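Periplasmic beta-glucosidase (PDB 6R5T) probably hydrolyses terminal, non-reducing beta-D-glucosyl residues of glycosides in the periplasm, releasing beta-D-glucose. Local coordinates at residues Val127-Arg131 against Lys176-Gly182; Gly186-Tyr190 against Glu486-Arg490. The protein carries 1 engineered substitution. All coordinates share one frame; numbering follows the deposited sequence.

Both contacts border the sugar pocket of this family 3 glycoside hydrolase, and their centres lie about 13 Å apart. Contact 1 comes first along the chain and closes before contact 2 opens. It lies within the N-terminal TIM-barrel domain, where the loop after strand 121-122 meets the end of strand 172-178. Contact 2 takes the loop that leaves the same strand and joins it to 486-490, a loop of the C-terminal domain. The two touch where Tyr-181 OH approaches Asp-189 OD1, a probable hydrogen bond. Both reach the bound glucose: contact 1 at O1 and O2, contact 2 at O6. The pocket is therefore built by both domains.

Contact 1 (Val127-Arg131 against Lys176-Gly182). With BGC (beta-D-glucopyranose), chain C.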
loop_
_atom_site.group_PDB
_atom_site.type_symbol
_atom_site.label_atom_id
_atom_site.label_comp_id
_atom_site.label_asym_id
_atom_site.label_seq_id
_atom_site.Cartn_x
_atom_site.Cartn_y
_atom_site.Cartn_z
ATOM N N VAL A 127 -11.374 -13.019 -11.158
ATOM C CA VAL A 127 -10.883 -13.772 -9.979
ATOM C C VAL A 127 -9.655 -13.124 -9.368
ATOM O O VAL A 127 -8.871 -13.831 -8.690
ATOM C CB VAL A 127 -10.640 -15.230 -10.378
ATOM C CG1 VAL A 127 -11.931 -15.820 -10.944
ATOM C CG2 VAL A 127 -9.505 -15.440 -11.361
ATOM N N ASP A 128 -9.515 -11.817 -9.537
ATOM C CA ASP A 128 -8.390 -11.084 -8.936
ATOM C C ASP A 128 -8.615 -10.971 -7.424
ATOM O O ASP A 128 -9.688 -10.547 -7.018
ATOM C CB ASP A 128 -8.255 -9.719 -9.567
ATOM C CG ASP A 128 -8.239 -9.707 -11.083
ATOM O OD1 ASP A 128 -7.582 -10.579 -11.638
ATOM O OD2 ASP A 128 -8.849 -8.820 -11.644
ATOM N N ILE A 129 -7.634 -11.365 -6.597
ATOM C CA ILE A 129 -7.667 -11.126 -5.141
ATOM C C ILE A 129 -7.631 -9.625 -4.905
ATOM O O ILE A 129 -6.795 -8.909 -5.495
ATOM C CB ILE A 129 -6.449 -11.831 -4.515
ATOM C CG1 ILE A 129 -6.625 -13.337 -4.672
ATOM C CG2 ILE A 129 -6.178 -11.448 -3.087
ATOM C CD1 ILE A 129 -7.788 -13.894 -3.934
ATOM N N THR A 130 -8.438 -9.162 -3.947
ATOM C CA THR A 130 -8.487 -7.725 -3.595
ATOM C C THR A 130 -8.296 -7.511 -2.091
ATOM O O THR A 130 -9.096 -7.971 -1.308
ATOM C CB THR A 130 -9.777 -7.060 -4.054
ATOM O OG1 THR A 130 -10.883 -7.757 -3.469
ATOM C CG2 THR A 130 -9.851 -7.082 -5.574
ATOM N N ARG A 131 -7.201 -6.836 -1.756
ATOM C CA ARG A 131 -6.889 -6.460 -0.359
ATOM C C ARG A 131 -6.958 -4.933 -0.156
ATOM O O ARG A 131 -6.749 -4.468 1.019
ATOM C CB ARG A 131 -5.504 -6.962 0.015
ATOM C CG ARG A 131 -5.404 -8.475 0.076
ATOM C CD ARG A 131 -3.985 -8.918 0.372
ATOM N NE ARG A 131 -3.971 -10.357 0.636
ATOM C CZ ARG A 131 -2.878 -11.082 0.744
ATOM N NH1 ARG A 131 -1.676 -10.505 0.663
ATOM N NH2 ARG A 131 -2.989 -12.355 1.015
ATOM N N LYS A 176 -10.327 -13.742 -16.024
ATOM C CA LYS A 176 -9.612 -12.426 -16.074
ATOM C C LYS A 176 -9.321 -12.003 -14.623
ATOM O O LYS A 176 -9.934 -12.545 -13.705
ATOM C CB LYS A 176 -10.459 -11.405 -16.827
ATOM C CG LYS A 176 -11.724 -10.930 -16.135
ATOM C CD LYS A 176 -12.593 -10.084 -17.027
ATOM C CE LYS A 176 -13.775 -9.465 -16.351
ATOM N NZ LYS A 176 -14.603 -8.746 -17.352
ATOM N N HIS A 177 -8.395 -11.079 -14.403
ATOM C CA HIS A 177 -7.515 -10.416 -15.353
ATOM C C HIS A 177 -6.102 -10.946 -15.083
ATOM O O HIS A 177 -5.557 -10.676 -14.014
ATOM C CB HIS A 177 -7.561 -8.904 -15.179
ATOM C CG HIS A 177 -8.905 -8.292 -15.337
ATOM N ND1 HIS A 177 -9.743 -8.105 -14.253
ATOM C CD2 HIS A 177 -9.517 -7.765 -16.426
ATOM C CE1 HIS A 177 -10.831 -7.483 -14.717
ATOM N NE2 HIS A 177 -10.734 -7.296 -16.000
ATOM N N PHE A 178 -5.527 -11.732 -15.988
ATOM C CA PHE A 178 -4.272 -12.467 -15.702
ATOM C C PHE A 178 -3.140 -11.481 -15.919
ATOM O O PHE A 178 -2.859 -11.128 -17.083
ATOM C CB PHE A 178 -4.213 -13.661 -16.652
ATOM C CG PHE A 178 -3.123 -14.635 -16.340
ATOM C CD1 PHE A 178 -3.094 -15.299 -15.141
ATOM C CD2 PHE A 178 -2.157 -14.942 -17.292
ATOM C CE1 PHE A 178 -2.120 -16.251 -14.877
ATOM C CE2 PHE A 178 -1.143 -15.853 -17.010
ATOM C CZ PHE A 178 -1.128 -16.521 -15.796
ATOM N N ALA A 179 -2.461 -10.982 -14.853
ATOM C CA ALA A 179 -2.647 -11.384 -13.464
ATOM C C ALA A 179 -2.340 -10.200 -12.549
ATOM O O ALA A 179 -1.601 -9.298 -12.926
ATOM C CB ALA A 179 -1.717 -12.534 -13.121
ATOM N N LEU A 180 -2.838 -10.335 -11.306
ATOM C CA LEU A 180 -2.466 -9.514 -10.130
ATOM C C LEU A 180 -3.105 -8.124 -10.181
ATOM O O LEU A 180 -2.693 -7.248 -9.406
ATOM C CB LEU A 180 -0.945 -9.357 -10.014
ATOM C CG LEU A 180 -0.077 -10.599 -10.180
ATOM C CD1 LEU A 180 1.360 -10.262 -9.842
ATOM C CD2 LEU A 180 -0.584 -11.774 -9.378
ATOM N N TYR A 181 -4.074 -7.923 -11.061
ATOM C CA TYR A 181 -4.612 -6.590 -11.390
ATOM C C TYR A 181 -5.144 -5.870 -10.137
ATOM O O TYR A 181 -5.009 -4.649 -10.022
ATOM C CB TYR A 181 -5.676 -6.812 -12.453
ATOM C CG TYR A 181 -6.368 -5.600 -13.003
ATOM C CD1 TYR A 181 -5.734 -4.416 -13.301
ATOM C CD2 TYR A 181 -7.710 -5.708 -13.283
ATOM C CE1 TYR A 181 -6.460 -3.325 -13.793
ATOM C CE2 TYR A 181 -8.428 -4.671 -13.830
ATOM C CZ TYR A 181 -7.809 -3.462 -14.053
ATOM O OH TYR A 181 -8.561 -2.431 -14.565
ATOM N N GLY A 182 -5.688 -6.607 -9.209
ATOM C CA GLY A 182 -6.295 -6.027 -7.994
ATOM C C GLY A 182 -5.290 -5.581 -6.952
ATOM O O GLY A 182 -5.708 -5.053 -5.897
HETATM C C2 BGC C . -13.442 -6.308 -19.859
HETATM C C3 BGC C . -13.108 -5.595 -21.185
HETATM C C4 BGC C . -13.009 -4.084 -20.840
HETATM C C5 BGC C . -11.863 -3.940 -19.821
HETATM C C6 BGC C . -11.681 -2.518 -19.339
HETATM C C1 BGC C . -12.350 -5.993 -18.830
HETATM O O1 BGC C . -12.806 -6.580 -17.651
HETATM O O2 BGC C . -13.552 -7.722 -19.966
HETATM O O3 BGC C . -14.197 -5.797 -22.107
HETATM O O4 BGC C . -12.686 -3.382 -22.051
HETATM O O5 BGC C . -12.239 -4.585 -18.641
HETATM O O6 BGC C . -10.579 -2.453 -18.425
HETATM O O HOH W 1 -5.317 -9.197 -7.844
HETATM O O HOH W 2 -4.875 -6.495 -3.429
#
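Asp-128 points its carboxylate at His-177 and grips it twice. His-177 ND1 donates to Asp-128 OD2 at 2.8 Å, on the syn lone pair. The bond is nearly straight at 167°, and OD2 lies in the imidazole plane. Asp-128 OD1 takes His-177 N at 2.9 Å on its syn side, tilted 21° out of the carboxylate plane. CG of Asp-128 sits beside its own backbone N (chi1 -50°), which brings the carboxylate up to the histidine. OD1 also bonds Tyr-208 OH. Carboxylate and ring are nearly coplanar. The backbone bond steadies the carboxylate, and the ND1 bond, with the two covered faces, should limit the ring's rotation. CG of Lys-176 lies over the centre of one face and CE2 of Tyr-181 over the centre of the other. With ND1 as donor to Asp-128, His-177 NE2 is directed at the sugar and meets O1 of the bound glucose at 2.7 Å. This is a second-shell carboxylate behind a pocket histidine, at the end of strand 172-178 in the TIM-barrel domain. A cis peptide bond joins Lys-176 to His-177. The extended Lys-176 side chain reaches into the pocket. Lys-176 NZ donates to glucose O1 at 2.8 Å and to glucose O2 at 3.0 Å, and also to Phe-123 O. Behind it, the backbone O of Lys-176 receives Val-127 N at 3.0 Å. At the far end Gly-182 packs its bare CA against Ile-129 O, 3.8 Å away. Two waters complete the join. One donates to Ile-129 O and weakly accepts from Gly-182 N; the other accepts from Arg-131 N and donates to Gly-182 O.

Contact 2 (Gly186-Tyr190 against Glu486-Arg490); sequences GGRDY and EASSR. With BGC (beta-D-glucopyranose), chain C; GAL (beta-D-galactopyranose), chain B.
The sugar pocket at the junction of the TIM-barrel and C-terminal domains is bordered here by two loops, with Glu-486 supplied by the C-terminal domain. Tyr-190 OH donates to Glu-486 OE2 at 2.5 Å, a short bond that meets the anti side of the oxygen, 28° out of the carboxylate plane. The ring and carboxylate planes stand 74° apart. The glutamate is fully extended, with CG anti to the backbone N (chi1 176°), and this carries its carboxylate to the disaccharide. Glu-486 OE2 accepts glucose O6 at 2.7 Å, and Glu-486 OE1 accepts galactose O6 at 2.9 Å. Next to it, Asp-189 OD2 takes Ala-487 N at 2.8 Å through its anti lone pair, while its OD1 accepts from Trp-135 NE1. Farther along, Ser-489 OG donates to Gly-187 O at 2.7 Å, in the carbonyl plane on a lone pair. The same hydroxyl weakly accepts Asp-189 N. Arg-585 of the second subunit forms a salt bridge with Glu-486 OE2. That oxygen is thus met by Tyr-190 OH, glucose O6 and Arg-585, so both domains and the neighbouring subunit set the carboxylate's position.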
loop_
_atom_site.group_PDB
_atom_site.type_symbol
_atom_site.label_atom_id
_atom_site.label_comp_id
_atom_site.label_asym_id
_atom_site.label_seq_id
_atom_site.Cartn_x
_atom_site.Cartn_y
_atom_site.Cartn_z
ATOM N N GLY A 186 -1.674 1.939 -4.446
ATOM C CA GLY A 186 -2.544 3.084 -4.130
ATOM C C GLY A 186 -4.019 2.779 -4.356
ATOM O O GLY A 186 -4.864 3.670 -4.188
ATOM N N GLY A 187 -4.361 1.570 -4.758
ATOM C CA GLY A 187 -5.724 1.261 -5.207
ATOM C C GLY A 187 -6.144 2.029 -6.451
ATOM O O GLY A 187 -7.306 2.019 -6.812
ATOM N N ARG A 188 -5.199 2.631 -7.168
ATOM C CA ARG A 188 -5.479 3.391 -8.395
ATOM C C ARG A 188 -5.577 2.394 -9.532
ATOM O O ARG A 188 -4.673 1.587 -9.762
ATOM C CB ARG A 188 -4.398 4.448 -8.681
ATOM C CG ARG A 188 -4.336 5.489 -7.571
ATOM C CD ARG A 188 -3.340 6.594 -7.810
ATOM N NE ARG A 188 -1.924 6.262 -7.684
ATOM C CZ ARG A 188 -1.179 6.320 -6.545
ATOM N NH1 ARG A 188 -1.683 6.569 -5.357
ATOM N NH2 ARG A 188 0.124 6.113 -6.614
ATOM N N ASP A 189 -6.665 2.455 -10.286
ATOM C CA ASP A 189 -6.832 1.468 -11.364
ATOM C C ASP A 189 -5.664 1.582 -12.357
ATOM O O ASP A 189 -5.085 2.674 -12.591
ATOM C CB ASP A 189 -8.207 1.610 -12.022
ATOM C CG ASP A 189 -8.700 0.299 -12.650
ATOM O OD1 ASP A 189 -7.933 -0.704 -12.686
ATOM O OD2 ASP A 189 -9.903 0.278 -13.052
ATOM N N TYR A 190 -5.302 0.435 -12.916
ATOM C CA TYR A 190 -4.262 0.284 -13.947
ATOM C C TYR A 190 -2.861 0.483 -13.369
ATOM O O TYR A 190 -1.885 0.327 -14.120
ATOM C CB TYR A 190 -4.478 1.297 -15.063
ATOM C CG TYR A 190 -5.890 1.486 -15.523
ATOM C CD1 TYR A 190 -6.673 0.411 -15.960
ATOM C CD2 TYR A 190 -6.428 2.761 -15.535
ATOM C CE1 TYR A 190 -7.945 0.641 -16.442
ATOM C CE2 TYR A 190 -7.701 2.996 -16.010
ATOM C CZ TYR A 190 -8.470 1.930 -16.427
ATOM O OH TYR A 190 -9.730 2.156 -16.974
ATOM N N GLU A 486 -14.816 0.317 -13.066
ATOM C CA GLU A 486 -13.486 0.566 -13.655
ATOM C C GLU A 486 -13.093 2.036 -13.493
ATOM O O GLU A 486 -13.903 2.959 -13.794
ATOM C CB GLU A 486 -13.498 0.144 -15.108
ATOM C CG GLU A 486 -12.198 0.466 -15.802
ATOM C CD GLU A 486 -12.141 0.099 -17.256
ATOM O OE1 GLU A 486 -13.204 -0.384 -17.775
ATOM O OE2 GLU A 486 -11.022 0.185 -17.869
ATOM N N ALA A 487 -11.830 2.264 -13.142
ATOM C CA ALA A 487 -11.163 3.586 -12.992
ATOM C C ALA A 487 -11.729 4.402 -11.811
ATOM O O ALA A 487 -11.053 5.409 -11.477
ATOM C CB ALA A 487 -11.177 4.375 -14.258
ATOM N N SER A 488 -12.755 3.970 -11.050
ATOM C CA SER A 488 -13.358 4.805 -9.985
ATOM C C SER A 488 -12.695 4.526 -8.631
ATOM O O SER A 488 -13.342 4.034 -7.727
ATOM C CB SER A 488 -14.847 4.580 -9.897
ATOM O OG SER A 488 -15.473 4.826 -11.139
ATOM N N SER A 489 -11.410 4.792 -8.516
ATOM C CA SER A 489 -10.715 4.572 -7.246
ATOM C C SER A 489 -11.096 5.706 -6.299
ATOM O O SER A 489 -11.213 6.857 -6.701
ATOM C CB SER A 489 -9.264 4.494 -7.488
ATOM O OG SER A 489 -9.008 3.409 -8.355
ATOM N N ARG A 490 -11.274 5.352 -5.044
ATOM C CA ARG A 490 -11.701 6.297 -3.981
ATOM C C ARG A 490 -10.579 6.533 -2.989
ATOM O O ARG A 490 -9.906 5.600 -2.592
ATOM C CB ARG A 490 -12.889 5.735 -3.214
ATOM C CG ARG A 490 -14.207 5.947 -3.908
ATOM C CD ARG A 490 -15.447 5.621 -3.094
ATOM N NE ARG A 490 -15.839 6.727 -2.257
ATOM C CZ ARG A 490 -16.611 6.618 -1.173
ATOM N NH1 ARG A 490 -17.144 5.452 -0.846
ATOM N NH2 ARG A 490 -16.894 7.679 -0.446
HETATM C C2 BGC C . -13.442 -6.308 -19.859
HETATM C C3 BGC C . -13.108 -5.595 -21.185
HETATM C C4 BGC C . -13.009 -4.084 -20.840
HETATM C C5 BGC C . -11.863 -3.940 -19.821
HETATM C C6 BGC C . -11.681 -2.518 -19.339
HETATM C C1 BGC C . -12.350 -5.993 -18.830
HETATM O O1 BGC C . -12.806 -6.580 -17.651
HETATM O O2 BGC C . -13.552 -7.722 -19.966
HETATM O O3 BGC C . -14.197 -5.797 -22.107
HETATM O O4 BGC C . -12.686 -3.382 -22.051
HETATM O O5 BGC C . -12.239 -4.585 -18.641
HETATM O O6 BGC C . -10.579 -2.453 -18.425
HETATM C C1 GAL B . -13.620 -2.379 -22.464
HETATM C C2 GAL B . -15.008 -2.961 -22.797
HETATM C C3 GAL B . -15.890 -1.814 -23.303
HETATM C C4 GAL B . -15.950 -0.729 -22.203
HETATM C C5 GAL B . -14.510 -0.303 -21.854
HETATM C C6 GAL B . -14.478 0.666 -20.679
HETATM O O2 GAL B . -14.866 -3.970 -23.784
HETATM O O3 GAL B . -17.209 -2.349 -23.536
HETATM O O4 GAL B . -16.586 -1.374 -21.074
HETATM O O5 GAL B . -13.694 -1.443 -21.406
HETATM O O6 GAL B . -13.099 0.972 -20.355
#